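Local coordinates for inositol 2-dehydrogenase (Sinorhizobium meliloti, PDB 4HKT), which catalyses the NAD(+)-dependent oxidation of myo-inositol to scyllo-inosose (2-keto-myo-inositol), the first step of myo-inositol degradation to acetyl-CoA, at residues Thr75-Ile80 with Lys94-Asp99; Ile168-Thr173 with Ala313-Ala318; Leu184-Val189 with Thr218-Gln223; Ser190-Ala195 with Val319-Glu324. One frame throughout, in Å; residues are numbered along the deposited sequence.

Interaction 1. Residues Thr75-Ile80 with Lys94-Asp99; sequences THADLI and KPIDLD. With EDO (1,2-ethanediol), chain C.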
loop_
_atom_site.group_PDB
_atom_site.type_symbol
_atom_site.label_atom_id
_atom_site.label_comp_id
_atom_site.label_asym_id
_atom_site.label_seq_id
_atom_site.Cartn_x
_atom_site.Cartn_y
_atom_site.Cartn_z
ATOM N N THR B 75 17.754 28.231 28.440
ATOM C CA THR B 75 16.952 28.600 29.610
ATOM C C THR B 75 16.240 27.439 30.309
ATOM O O THR B 75 15.732 27.601 31.406
ATOM C CB THR B 75 15.867 29.598 29.208
ATOM O OG1 THR B 75 14.989 28.993 28.241
ATOM C CG2 THR B 75 16.510 30.883 28.605
ATOM N N HIS B 76 16.241 26.258 29.692
ATOM C CA HIS B 76 15.485 25.118 30.216
ATOM C C HIS B 76 15.812 24.711 31.629
ATOM O O HIS B 76 14.903 24.632 32.461
ATOM C CB HIS B 76 15.559 23.936 29.241
ATOM C CG HIS B 76 14.815 24.207 27.972
ATOM N ND1 HIS B 76 14.604 23.255 26.993
ATOM C CD2 HIS B 76 14.215 25.342 27.532
ATOM C CE1 HIS B 76 13.917 23.795 26.002
ATOM N NE2 HIS B 76 13.666 25.060 26.310
ATOM N N ALA B 77 17.077 24.431 31.925
ATOM C CA ALA B 77 17.356 23.814 33.220
ATOM C C ALA B 77 17.036 24.773 34.386
ATOM O O ALA B 77 16.493 24.372 35.436
ATOM C CB ALA B 77 18.778 23.300 33.297
ATOM N N ASP B 78 17.362 26.037 34.177
ATOM C CA ASP B 78 17.129 27.057 35.193
ATOM C C ASP B 78 15.625 27.247 35.396
ATOM O O ASP B 78 15.155 27.384 36.511
ATOM C CB ASP B 78 17.757 28.384 34.742
ATOM C CG ASP B 78 19.262 28.413 34.906
ATOM O OD1 ASP B 78 19.827 27.513 35.546
ATOM O OD2 ASP B 78 19.902 29.348 34.378
ATOM N N LEU B 79 14.879 27.255 34.312
ATOM C CA LEU B 79 13.438 27.434 34.416
ATOM C C LEU B 79 12.768 26.251 35.091
ATOM O O LEU B 79 11.873 26.441 35.934
ATOM C CB LEU B 79 12.824 27.720 33.065
ATOM C CG LEU B 79 13.048 29.144 32.582
ATOM C CD1 LEU B 79 12.584 29.254 31.149
ATOM C CD2 LEU B 79 12.333 30.178 33.462
ATOM N N ILE B 80 13.232 25.032 34.796
ATOM C CA ILE B 80 12.727 23.847 35.491
ATOM C C ILE B 80 12.988 23.984 36.992
ATOM O O ILE B 80 12.088 23.779 37.806
ATOM C CB ILE B 80 13.357 22.527 34.960
ATOM C CG1 ILE B 80 12.931 22.270 33.521
ATOM C CG2 ILE B 80 12.951 21.372 35.852
ATOM C CD1 ILE B 80 13.823 21.277 32.773
ATOM N N LYS B 94 12.301 19.411 24.847
ATOM C CA LYS B 94 13.655 18.915 24.826
ATOM C C LYS B 94 14.577 20.082 24.538
ATOM O O LYS B 94 14.177 21.022 23.861
ATOM C CB LYS B 94 13.835 17.856 23.747
ATOM C CG LYS B 94 13.946 18.457 22.369
ATOM C CD LYS B 94 14.565 17.510 21.392
ATOM C CE LYS B 94 14.621 18.154 20.034
ATOM N NZ LYS B 94 15.777 19.065 19.957
ATOM N N PRO B 95 15.807 20.040 25.058
ATOM C CA PRO B 95 16.329 19.132 26.069
ATOM C C PRO B 95 16.163 19.795 27.443
ATOM O O PRO B 95 15.708 20.930 27.538
ATOM C CB PRO B 95 17.817 19.060 25.726
ATOM C CG PRO B 95 18.124 20.417 25.226
ATOM C CD PRO B 95 16.875 20.912 24.535
ATOM N N ILE B 96 16.535 19.088 28.492
ATOM C CA ILE B 96 16.652 19.701 29.803
ATOM C C ILE B 96 17.834 20.648 29.759
ATOM O O ILE B 96 17.766 21.798 30.218
ATOM C CB ILE B 96 16.833 18.647 30.883
ATOM C CG1 ILE B 96 15.507 17.875 31.052
ATOM C CG2 ILE B 96 17.173 19.310 32.208
ATOM C CD1 ILE B 96 15.631 16.598 31.820
ATOM N N ASP B 97 18.934 20.144 29.205
ATOM C CA ASP B 97 20.133 20.947 28.951
ATOM C C ASP B 97 20.996 20.160 27.995
ATOM O O ASP B 97 20.823 18.957 27.852
ATOM C CB ASP B 97 20.912 21.248 30.233
ATOM C CG ASP B 97 21.947 22.356 30.041
ATOM O OD1 ASP B 97 21.537 23.520 29.980
ATOM O OD2 ASP B 97 23.162 22.044 29.953
ATOM N N LEU B 98 21.919 20.817 27.314
ATOM C CA LEU B 98 22.853 20.076 26.481
ATOM C C LEU B 98 23.973 19.419 27.263
ATOM O O LEU B 98 24.697 18.584 26.707
ATOM C CB LEU B 98 23.402 20.963 25.353
ATOM C CG LEU B 98 22.292 21.434 24.425
ATOM C CD1 LEU B 98 22.802 22.467 23.428
ATOM C CD2 LEU B 98 21.639 20.286 23.688
ATOM N N ASP B 99 24.132 19.757 28.537
ATOM C CA ASP B 99 25.228 19.255 29.342
ATOM C C ASP B 99 24.707 18.292 30.400
ATOM O O ASP B 99 23.921 18.679 31.241
ATOM C CB ASP B 99 25.949 20.429 30.039
ATOM C CG ASP B 99 27.109 19.975 30.906
ATOM O OD1 ASP B 99 28.248 20.242 30.534
ATOM O OD2 ASP B 99 26.909 19.362 31.957
HETATM C C1 EDO C . 26.699 19.525 24.491
HETATM O O1 EDO C . 27.087 19.848 25.816
HETATM C C2 EDO C . 26.458 20.771 23.641
HETATM O O2 EDO C . 27.515 20.908 22.697
HETATM O O HOH W 1 19.116 24.782 30.022
#
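Lys94 meets His76 through its backbone: the carbonyl O lies at the edge of the imidazole, 3.5 Å from His76 CE1, while the lysine side chain turns off to bond Asp171 O on helix 168-184. A cis peptide leads into Pro95, in the Glu-Lys-Pro sequence at the end of strand 89-93, a family feature of the Rossmann domain. Pro95 O accepts a hydrogen bond from His76 ND1 at 2.6 Å, and the oxygen sits within 1° of the ring plane, almost straight ahead of the N-H (161°). Ile96 turns its carbonyl to the start of helix 76-85, with O 3.2 Å from His76 CB, and its CG2 meets Ile80 CD1 at 3.9 Å, the two side chains crossing nearly at right angles. Asp97 works through water: its OD1 hydrogen-bonds to water 1 (2.7 Å), which has other acceptors in reach and itself accepts from Ala77 N (2.8 Å). The other oxygen, Asp97 OD2, accepts from Asp99 N at 2.9 Å, closing an Asx turn ahead of helix 100-112. Because His76 NE2 is also bonded to a carbonyl, Thr71 O, both ring nitrogens face acceptors, an environment likely to favour the doubly protonated, cationic imidazolium.

Interaction 2. Residues Ile168-Thr173 with Ala313-Ala318; sequences IFRDMT and ALADAA. With EDO (1,2-ethanediol), chain X.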
loop_
_atom_site.group_PDB
_atom_site.type_symbol
_atom_site.label_atom_id
_atom_site.label_comp_id
_atom_site.label_asym_id
_atom_site.label_seq_id
_atom_site.Cartn_x
_atom_site.Cartn_y
_atom_site.Cartn_z
ATOM N N ILE B 168 23.772 17.577 15.609
ATOM C CA ILE B 168 22.667 16.787 15.105
ATOM C C ILE B 168 22.256 15.677 16.082
ATOM O O ILE B 168 21.048 15.402 16.255
ATOM C CB ILE B 168 22.986 16.204 13.709
ATOM C CG1 ILE B 168 21.767 15.515 13.118
ATOM C CG2 ILE B 168 24.129 15.177 13.785
ATOM C CD1 ILE B 168 21.941 15.222 11.652
ATOM N N PHE B 169 23.219 15.087 16.785
ATOM C CA PHE B 169 22.876 13.978 17.705
ATOM C C PHE B 169 22.067 14.464 18.885
ATOM O O PHE B 169 21.112 13.815 19.291
ATOM C CB PHE B 169 24.122 13.269 18.169
ATOM C CG PHE B 169 24.830 12.509 17.059
ATOM C CD1 PHE B 169 24.192 11.449 16.418
ATOM C CD2 PHE B 169 26.125 12.834 16.684
ATOM C CE1 PHE B 169 24.829 10.737 15.423
ATOM C CE2 PHE B 169 26.766 12.130 15.675
ATOM C CZ PHE B 169 26.117 11.071 15.046
ATOM N N ARG B 170 22.453 15.621 19.426
ATOM C CA ARG B 170 21.741 16.228 20.553
ATOM C C ARG B 170 20.435 16.888 20.147
ATOM O O ARG B 170 19.505 16.949 20.940
ATOM C CB ARG B 170 22.648 17.203 21.306
ATOM C CG ARG B 170 23.914 16.542 21.819
ATOM C CD ARG B 170 24.669 17.393 22.839
ATOM N NE ARG B 170 25.921 16.779 23.296
ATOM C CZ ARG B 170 27.101 16.880 22.700
ATOM N NH1 ARG B 170 27.233 17.571 21.585
ATOM N NH2 ARG B 170 28.171 16.262 23.233
ATOM N N ASP B 171 20.354 17.362 18.911
ATOM C CA ASP B 171 19.223 18.178 18.483
ATOM C C ASP B 171 18.157 17.389 17.749
ATOM O O ASP B 171 16.957 17.676 17.919
ATOM C CB ASP B 171 19.656 19.349 17.610
ATOM C CG ASP B 171 18.478 20.233 17.184
ATOM O OD1 ASP B 171 17.951 20.931 18.062
ATOM O OD2 ASP B 171 18.082 20.246 15.993
HETATM N N MSE B 172 18.570 16.432 16.910
HETATM C CA MSE B 172 17.630 15.682 16.074
HETATM C C MSE B 172 17.546 14.245 16.539
HETATM O O MSE B 172 16.474 13.745 16.886
HETATM C CB MSE B 172 18.130 15.722 14.640
HETATM C CG MSE B 172 17.214 14.952 13.701
HETATM SE SE MSE B 172 17.868 15.036 11.849
HETATM C CE MSE B 172 16.422 13.890 11.216
ATOM N N THR B 173 18.684 13.581 16.584
ATOM C CA THR B 173 18.697 12.142 16.862
ATOM C C THR B 173 18.227 11.807 18.264
ATOM O O THR B 173 17.798 10.696 18.557
ATOM C CB THR B 173 20.101 11.590 16.664
ATOM O OG1 THR B 173 20.676 12.214 15.529
ATOM C CG2 THR B 173 20.022 10.078 16.413
ATOM N N ALA B 313 22.543 11.141 27.072
ATOM C CA ALA B 313 23.726 10.312 27.300
ATOM C C ALA B 313 23.998 9.462 26.053
ATOM O O ALA B 313 25.140 9.283 25.669
ATOM C CB ALA B 313 23.579 9.458 28.553
ATOM N N LEU B 314 22.934 8.998 25.387
ATOM C CA LEU B 314 23.121 8.291 24.121
ATOM C C LEU B 314 23.675 9.230 23.065
ATOM O O LEU B 314 24.571 8.835 22.321
ATOM C CB LEU B 314 21.840 7.634 23.625
ATOM C CG LEU B 314 21.313 6.559 24.592
ATOM C CD1 LEU B 314 19.881 6.188 24.313
ATOM C CD2 LEU B 314 22.141 5.306 24.589
ATOM N N ALA B 315 23.142 10.464 22.982
ATOM C CA ALA B 315 23.686 11.415 22.020
ATOM C C ALA B 315 25.171 11.690 22.296
ATOM O O ALA B 315 25.980 11.720 21.352
ATOM C CB ALA B 315 22.867 12.722 21.977
ATOM N N ASP B 316 25.524 11.906 23.556
ATOM C CA ASP B 316 26.930 12.219 23.916
ATOM C C ASP B 316 27.867 11.050 23.491
ATOM O O ASP B 316 28.980 11.281 22.959
ATOM C CB ASP B 316 27.079 12.460 25.421
ATOM C CG ASP B 316 26.494 13.793 25.895
ATOM O OD1 ASP B 316 26.325 14.746 25.104
ATOM O OD2 ASP B 316 26.190 13.881 27.100
ATOM N N ALA B 317 27.403 9.816 23.751
ATOM C CA ALA B 317 28.105 8.634 23.320
ATOM C C ALA B 317 28.212 8.577 21.804
ATOM O O ALA B 317 29.272 8.227 21.305
ATOM C CB ALA B 317 27.467 7.354 23.881
ATOM N N ALA B 318 27.140 8.918 21.068
ATOM C CA ALA B 318 27.245 8.985 19.606
ATOM C C ALA B 318 28.303 9.958 19.094
ATOM O O ALA B 318 28.999 9.637 18.153
ATOM C CB ALA B 318 25.894 9.272 18.921
HETATM C C1 EDO X . 15.180 20.237 14.503
HETATM O O1 EDO X . 15.967 21.217 15.179
HETATM C C2 EDO X . 15.340 18.840 15.113
HETATM O O2 EDO X . 15.001 17.856 14.133
#
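Phe169 lays one face of its ring over the methyl of Ala318, whose CB stands 3.8 Å from the ring centroid and 15° off the normal, a CH-pi contact. Ile168 CG2 lies over the opposite face, toward the rim, so the ring is held between its own neighbour and the facing helix. With CG anti to the carbonyl carbon, the phenyl group reaches along the partner helix from Ala315 toward Ala318. Ala315 is the other small side chain in the contact: its CB touches Phe169 O at 3.4 Å and Phe169 CB at 4.0 Å. Alanines at both positions let the backbones come close: the axes of segments 168-173 and 313-318 approach to 8.5 Å, at 138° between their directions.

From the flank, Arg170 CG passes Ala315 CB at 4.0 Å, and the chain then runs extended to NE, which donates to Asp316 OD1 at 2.8 Å; NH2 adds a weak bond to the same oxygen at 3.0 Å. That oxygen lies at the guanidinium edge, but the two planar groups are twisted 55° apart, so this is a salt bridge to a single carboxylate oxygen rather than a flat two-oxygen pairing. Arg170 NH1 is taken by Gly166 O, which limits the rotation of the group. Within helix 168-184, a wider pi-type turn gives Ile168 O two donors, Met172 N and Thr173 N.

Phe169 also rests on Val212 and Val214 of strand 211-218. Two helices packed on each other and laid against the mixed sheet form the layered alpha/beta arrangement of the Gfo/Idh/MocA C-terminal domain.

Interaction 3. Residues Leu184-Val189 with Thr218-Gln223; sequences LGEEPV and TASGKQ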
loop_
_atom_site.group_PDB
_atom_site.type_symbol
_atom_site.label_atom_id
_atom_site.label_comp_id
_atom_site.label_asym_id
_atom_site.label_seq_id
_atom_site.Cartn_x
_atom_site.Cartn_y
_atom_site.Cartn_z
ATOM N N LEU B 184 12.714 -0.755 22.444
ATOM C CA LEU B 184 13.539 -1.891 22.814
ATOM C C LEU B 184 13.067 -2.552 24.063
ATOM O O LEU B 184 13.277 -3.759 24.219
ATOM C CB LEU B 184 14.992 -1.527 23.050
ATOM C CG LEU B 184 15.829 -1.287 21.809
ATOM C CD1 LEU B 184 17.046 -0.472 22.184
ATOM C CD2 LEU B 184 16.203 -2.597 21.131
ATOM N N GLY B 185 12.563 -1.741 24.978
ATOM C CA GLY B 185 12.172 -2.220 26.302
ATOM C C GLY B 185 13.332 -2.407 27.273
ATOM O O GLY B 185 13.114 -2.718 28.438
ATOM N N GLU B 186 14.558 -2.214 26.809
ATOM C CA GLU B 186 15.745 -2.429 27.639
ATOM C C GLU B 186 16.677 -1.320 27.343
ATOM O O GLU B 186 16.566 -0.701 26.296
ATOM C CB GLU B 186 16.463 -3.715 27.268
ATOM C CG GLU B 186 15.676 -4.946 27.524
ATOM C CD GLU B 186 16.404 -6.197 27.089
ATOM O OE1 GLU B 186 17.559 -6.131 26.545
ATOM O OE2 GLU B 186 15.783 -7.261 27.296
ATOM N N GLU B 187 17.618 -1.077 28.240
ATOM C CA GLU B 187 18.565 -0.004 28.039
ATOM C C GLU B 187 19.631 -0.384 27.013
ATOM O O GLU B 187 20.301 -1.403 27.179
ATOM C CB GLU B 187 19.278 0.345 29.349
ATOM C CG GLU B 187 18.407 0.982 30.416
ATOM C CD GLU B 187 17.813 2.310 29.972
ATOM O OE1 GLU B 187 18.398 2.968 29.067
ATOM O OE2 GLU B 187 16.759 2.673 30.528
ATOM N N PRO B 188 19.876 0.480 26.015
ATOM C CA PRO B 188 21.168 0.396 25.312
ATOM C C PRO B 188 22.380 0.567 26.230
ATOM O O PRO B 188 22.400 1.501 27.072
ATOM C CB PRO B 188 21.110 1.583 24.331
ATOM C CG PRO B 188 19.662 1.881 24.160
ATOM C CD PRO B 188 19.011 1.532 25.468
ATOM N N VAL B 189 23.406 -0.239 26.001
ATOM C CA VAL B 189 24.645 -0.218 26.756
ATOM C C VAL B 189 25.860 0.207 25.926
ATOM O O VAL B 189 26.940 0.464 26.501
ATOM C CB VAL B 189 24.943 -1.570 27.441
ATOM C CG1 VAL B 189 23.809 -1.917 28.404
ATOM C CG2 VAL B 189 25.219 -2.715 26.442
ATOM N N THR B 218 21.770 -3.474 23.355
ATOM C CA THR B 218 21.455 -3.696 24.746
ATOM C C THR B 218 22.315 -4.827 25.265
ATOM O O THR B 218 22.975 -5.541 24.482
ATOM C CB THR B 218 19.978 -4.114 24.936
ATOM O OG1 THR B 218 19.799 -5.454 24.448
ATOM C CG2 THR B 218 19.073 -3.161 24.223
ATOM N N ALA B 219 22.273 -5.021 26.583
ATOM C CA ALA B 219 23.018 -6.120 27.233
ATOM C C ALA B 219 22.612 -7.483 26.701
ATOM O O ALA B 219 23.442 -8.353 26.554
ATOM C CB ALA B 219 22.882 -6.094 28.769
ATOM N N SER B 220 21.357 -7.682 26.370
ATOM C CA SER B 220 20.934 -8.988 25.865
ATOM C C SER B 220 21.265 -9.150 24.372
ATOM O O SER B 220 21.086 -10.238 23.796
ATOM C CB SER B 220 19.440 -9.147 26.152
ATOM O OG SER B 220 18.707 -8.126 25.548
ATOM N N GLY B 221 21.756 -8.083 23.724
ATOM C CA GLY B 221 22.162 -8.147 22.331
ATOM C C GLY B 221 21.208 -7.571 21.319
ATOM O O GLY B 221 21.535 -7.553 20.120
ATOM N N LYS B 222 20.014 -7.160 21.771
ATOM C CA LYS B 222 19.044 -6.502 20.919
ATOM C C LYS B 222 19.686 -5.247 20.314
ATOM O O LYS B 222 20.476 -4.592 20.987
ATOM C CB LYS B 222 17.791 -6.096 21.669
ATOM C CG LYS B 222 17.053 -7.198 22.355
ATOM C CD LYS B 222 15.972 -6.622 23.265
ATOM C CE LYS B 222 14.942 -7.675 23.704
ATOM N NZ LYS B 222 15.424 -8.577 24.755
ATOM N N GLN B 223 19.379 -4.987 19.044
ATOM C CA GLN B 223 19.971 -3.889 18.292
ATOM C C GLN B 223 18.964 -2.913 17.677
ATOM O O GLN B 223 17.918 -3.320 17.136
ATOM C CB GLN B 223 20.838 -4.462 17.201
ATOM C CG GLN B 223 22.033 -5.275 17.701
ATOM C CD GLN B 223 22.414 -6.362 16.720
ATOM O OE1 GLN B 223 22.830 -6.068 15.624
ATOM N NE2 GLN B 223 22.258 -7.618 17.107
HETATM O O HOH W 2 20.654 -3.508 28.588
#
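Thr218, Glu186 and Leu184 carry most of this contact, in which the link from helix 168-184 to strand 188-196 meets the hairpin between strands 211-218 and 223-229. Thr218 uses both branches. With OG1 set between the backbone N and the carbonyl carbon (chi1 72°), the hydroxyl reaches Glu186 OE1 at 3.1 Å, while CG2 packs on Leu184 CD1 at 3.9 Å. The other leucine methyl, CD2, lies 3.9 Å from Lys222 CB, so Leu184 fills the space beneath the polar ends.

Glu186, extended beyond CG, brings its carboxylate over the type I turn Thr218-Gly221. Glu186 OE1 accepts twice: from Thr218 nearly head-on, and from Ser220 OG on the syn lone pair in a short bond of 2.5 Å. Glu186 OE2 forms a salt bridge with Lys222 NZ at 2.9 Å, the ammonium sitting 54° out of the carboxylate plane. A leucine in place of Glu186 would probably leave the Thr218 and Ser220 hydroxyls without their shared acceptor and Lys222 to its other acid, Glu143. Further along, water 2 joins Glu187 O (2.6 Å) to Ala219 N (3.0 Å), and Val189 packs against Ala219.

Every polar bond made directly across the contact thus ends on one carboxylate; the two hydroxyls and the ammonium would be expected to stabilise it in its ionised form, tying the hairpin turn to the chain entering strand 188-196.

Interaction 4. Residues Ser190-Ala195 with Val319-Glu324; sequences SVTATA and VRSVAE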
loop_
_atom_site.group_PDB
_atom_site.type_symbol
_atom_site.label_atom_id
_atom_site.label_comp_id
_atom_site.label_asym_id
_atom_site.label_seq_id
_atom_site.Cartn_x
_atom_site.Cartn_y
_atom_site.Cartn_z
ATOM N N SER B 190 25.666 0.294 24.601
ATOM C CA SER B 190 26.679 0.642 23.653
ATOM C C SER B 190 26.103 1.424 22.466
ATOM O O SER B 190 24.981 1.190 22.012
ATOM C CB SER B 190 27.431 -0.595 23.150
ATOM O OG SER B 190 26.625 -1.362 22.269
ATOM N N VAL B 191 26.909 2.356 21.982
ATOM C CA VAL B 191 26.564 3.192 20.834
ATOM C C VAL B 191 27.702 3.207 19.826
ATOM O O VAL B 191 28.839 3.412 20.198
ATOM C CB VAL B 191 26.304 4.617 21.281
ATOM C CG1 VAL B 191 25.938 5.488 20.084
ATOM C CG2 VAL B 191 25.178 4.625 22.283
ATOM N N THR B 192 27.396 2.968 18.567
ATOM C CA THR B 192 28.383 3.191 17.538
ATOM C C THR B 192 27.724 3.976 16.411
ATOM O O THR B 192 26.534 3.765 16.076
ATOM C CB THR B 192 29.071 1.865 17.108
ATOM O OG1 THR B 192 30.291 2.167 16.394
ATOM C CG2 THR B 192 28.156 1.041 16.284
ATOM N N ALA B 193 28.465 4.932 15.870
ATOM C CA ALA B 193 27.869 5.914 14.970
ATOM C C ALA B 193 28.814 6.375 13.889
ATOM O O ALA B 193 30.036 6.318 14.040
ATOM C CB ALA B 193 27.439 7.132 15.749
ATOM N N THR B 194 28.224 6.791 12.783
ATOM C CA THR B 194 28.982 7.417 11.710
ATOM C C THR B 194 28.276 8.705 11.347
ATOM O O THR B 194 27.081 8.856 11.586
ATOM C CB THR B 194 29.056 6.530 10.472
ATOM O OG1 THR B 194 27.735 6.194 10.064
ATOM C CG2 THR B 194 29.864 5.243 10.761
ATOM N N ALA B 195 29.003 9.604 10.700
ATOM C CA ALA B 195 28.447 10.915 10.341
ATOM C C ALA B 195 29.178 11.524 9.149
ATOM O O ALA B 195 30.323 11.181 8.857
ATOM C CB ALA B 195 28.547 11.868 11.521
ATOM N N VAL B 319 28.412 11.128 19.708
ATOM C CA VAL B 319 29.387 12.140 19.330
ATOM C C VAL B 319 30.813 11.587 19.497
ATOM O O VAL B 319 31.627 11.721 18.580
ATOM C CB VAL B 319 29.192 13.423 20.188
ATOM C CG1 VAL B 319 30.247 14.487 19.919
ATOM C CG2 VAL B 319 27.809 14.083 19.942
ATOM N N ARG B 320 31.089 10.981 20.650
ATOM C CA ARG B 320 32.389 10.340 20.945
ATOM C C ARG B 320 32.681 9.207 20.002
ATOM O O ARG B 320 33.806 9.079 19.524
ATOM C CB ARG B 320 32.458 9.810 22.383
ATOM C CG ARG B 320 32.584 10.856 23.488
ATOM C CD ARG B 320 32.862 10.196 24.844
ATOM N NE ARG B 320 34.041 9.311 24.798
ATOM C CZ ARG B 320 34.320 8.326 25.652
ATOM N NH1 ARG B 320 33.505 7.994 26.653
ATOM N NH2 ARG B 320 35.425 7.624 25.473
ATOM N N SER B 321 31.672 8.406 19.685
ATOM C CA SER B 321 31.857 7.280 18.803
ATOM C C SER B 321 32.337 7.742 17.402
ATOM O O SER B 321 33.272 7.149 16.831
ATOM C CB SER B 321 30.565 6.507 18.619
ATOM O OG SER B 321 30.790 5.454 17.697
ATOM N N VAL B 322 31.714 8.802 16.871
ATOM C CA VAL B 322 32.118 9.306 15.593
ATOM C C VAL B 322 33.557 9.813 15.686
ATOM O O VAL B 322 34.366 9.497 14.824
ATOM C CB VAL B 322 31.238 10.432 15.081
ATOM C CG1 VAL B 322 31.862 11.021 13.821
ATOM C CG2 VAL B 322 29.827 9.951 14.757
ATOM N N ALA B 323 33.870 10.578 16.728
ATOM C CA ALA B 323 35.213 11.160 16.858
ATOM C C ALA B 323 36.303 10.127 17.087
ATOM O O ALA B 323 37.373 10.273 16.545
ATOM C CB ALA B 323 35.239 12.186 17.953
ATOM N N GLU B 324 36.016 9.083 17.868
ATOM C CA GLU B 324 37.011 8.092 18.266
ATOM C C GLU B 324 36.996 6.851 17.381
ATOM O O GLU B 324 37.834 6.001 17.525
ATOM C CB GLU B 324 36.778 7.685 19.727
ATOM C CG GLU B 324 37.054 8.823 20.688
ATOM C CD GLU B 324 36.697 8.545 22.140
ATOM O OE1 GLU B 324 36.714 7.379 22.581
ATOM O OE2 GLU B 324 36.397 9.528 22.850
HETATM O O HOH W 3 32.439 5.255 14.803
#
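Neither segment carries an aromatic ring where Ser321 and Val322 meet Ala193; the flat groups here, the Arg320 guanidinium and the Glu324 carboxylate, pair with each other clear of the strand. The carboxylate lies at the guanidinium edge: Arg320 NE points in its own plane to Glu324 OE2 (3.1 Å), reaching it from above the carboxylate plane, and NH2 reaches OE1 on its syn lone pair (3.2 Å). This is helix-on-sheet packing in the alpha/beta C-terminal domain: segments 319-324 and 190-195, on helix 305-324 and strand 188-196, have axes 61° apart that approach to 6.5 Å.

The apolar part is small against branched. Val322 CG2 touches Ala193 CB at 3.8 Å and Ala195 CB at 4.0 Å, and the two alanines leave room for the valine. The alternate strand residues serve the assembly: Thr192 packs on Thr192 of the second subunit, and Thr194 bonds Gln223 of that subunit.

Ser321 OG gives the polar tie, standing anti to the backbone N (chi1 177°) and accepting from Ala193 N at 3.0 Å; it is also bonded to Arg326 O. An alanine at Ser321 would probably leave the buried Ala193 N-H and the Arg326 carbonyl without this partner. Solvent ties the Ala193 carbonyl to the helix: water 3 donates to Ala193 O at 2.7 Å and to Ser321 O at 2.9 Å.

Overall arrangement
Interaction 1 comes first along the chain, in the NAD-binding Rossmann domain; the other three belong to the sheet-and-helix half. Interactions 1 and 2 meet at the seam between these halves, centres about 15 Å apart, where Lys94 NZ pairs with Asp171 and Leu98 packs on Arg170. Interactions 2 and 4, centres about 10 Å apart, use adjoining parts of helix 305-324, on helix 168-184, then strand 188-196. Interaction 3, its centre about 17 Å from each of theirs, meets interaction 2 where Leu314 packs on Pro188; in sequence it falls between the segments of interaction 2, while those of interaction 4 alternate with both. Interactions 3 and 4 reach the second subunit, so this sheet also serves oligomer assembly.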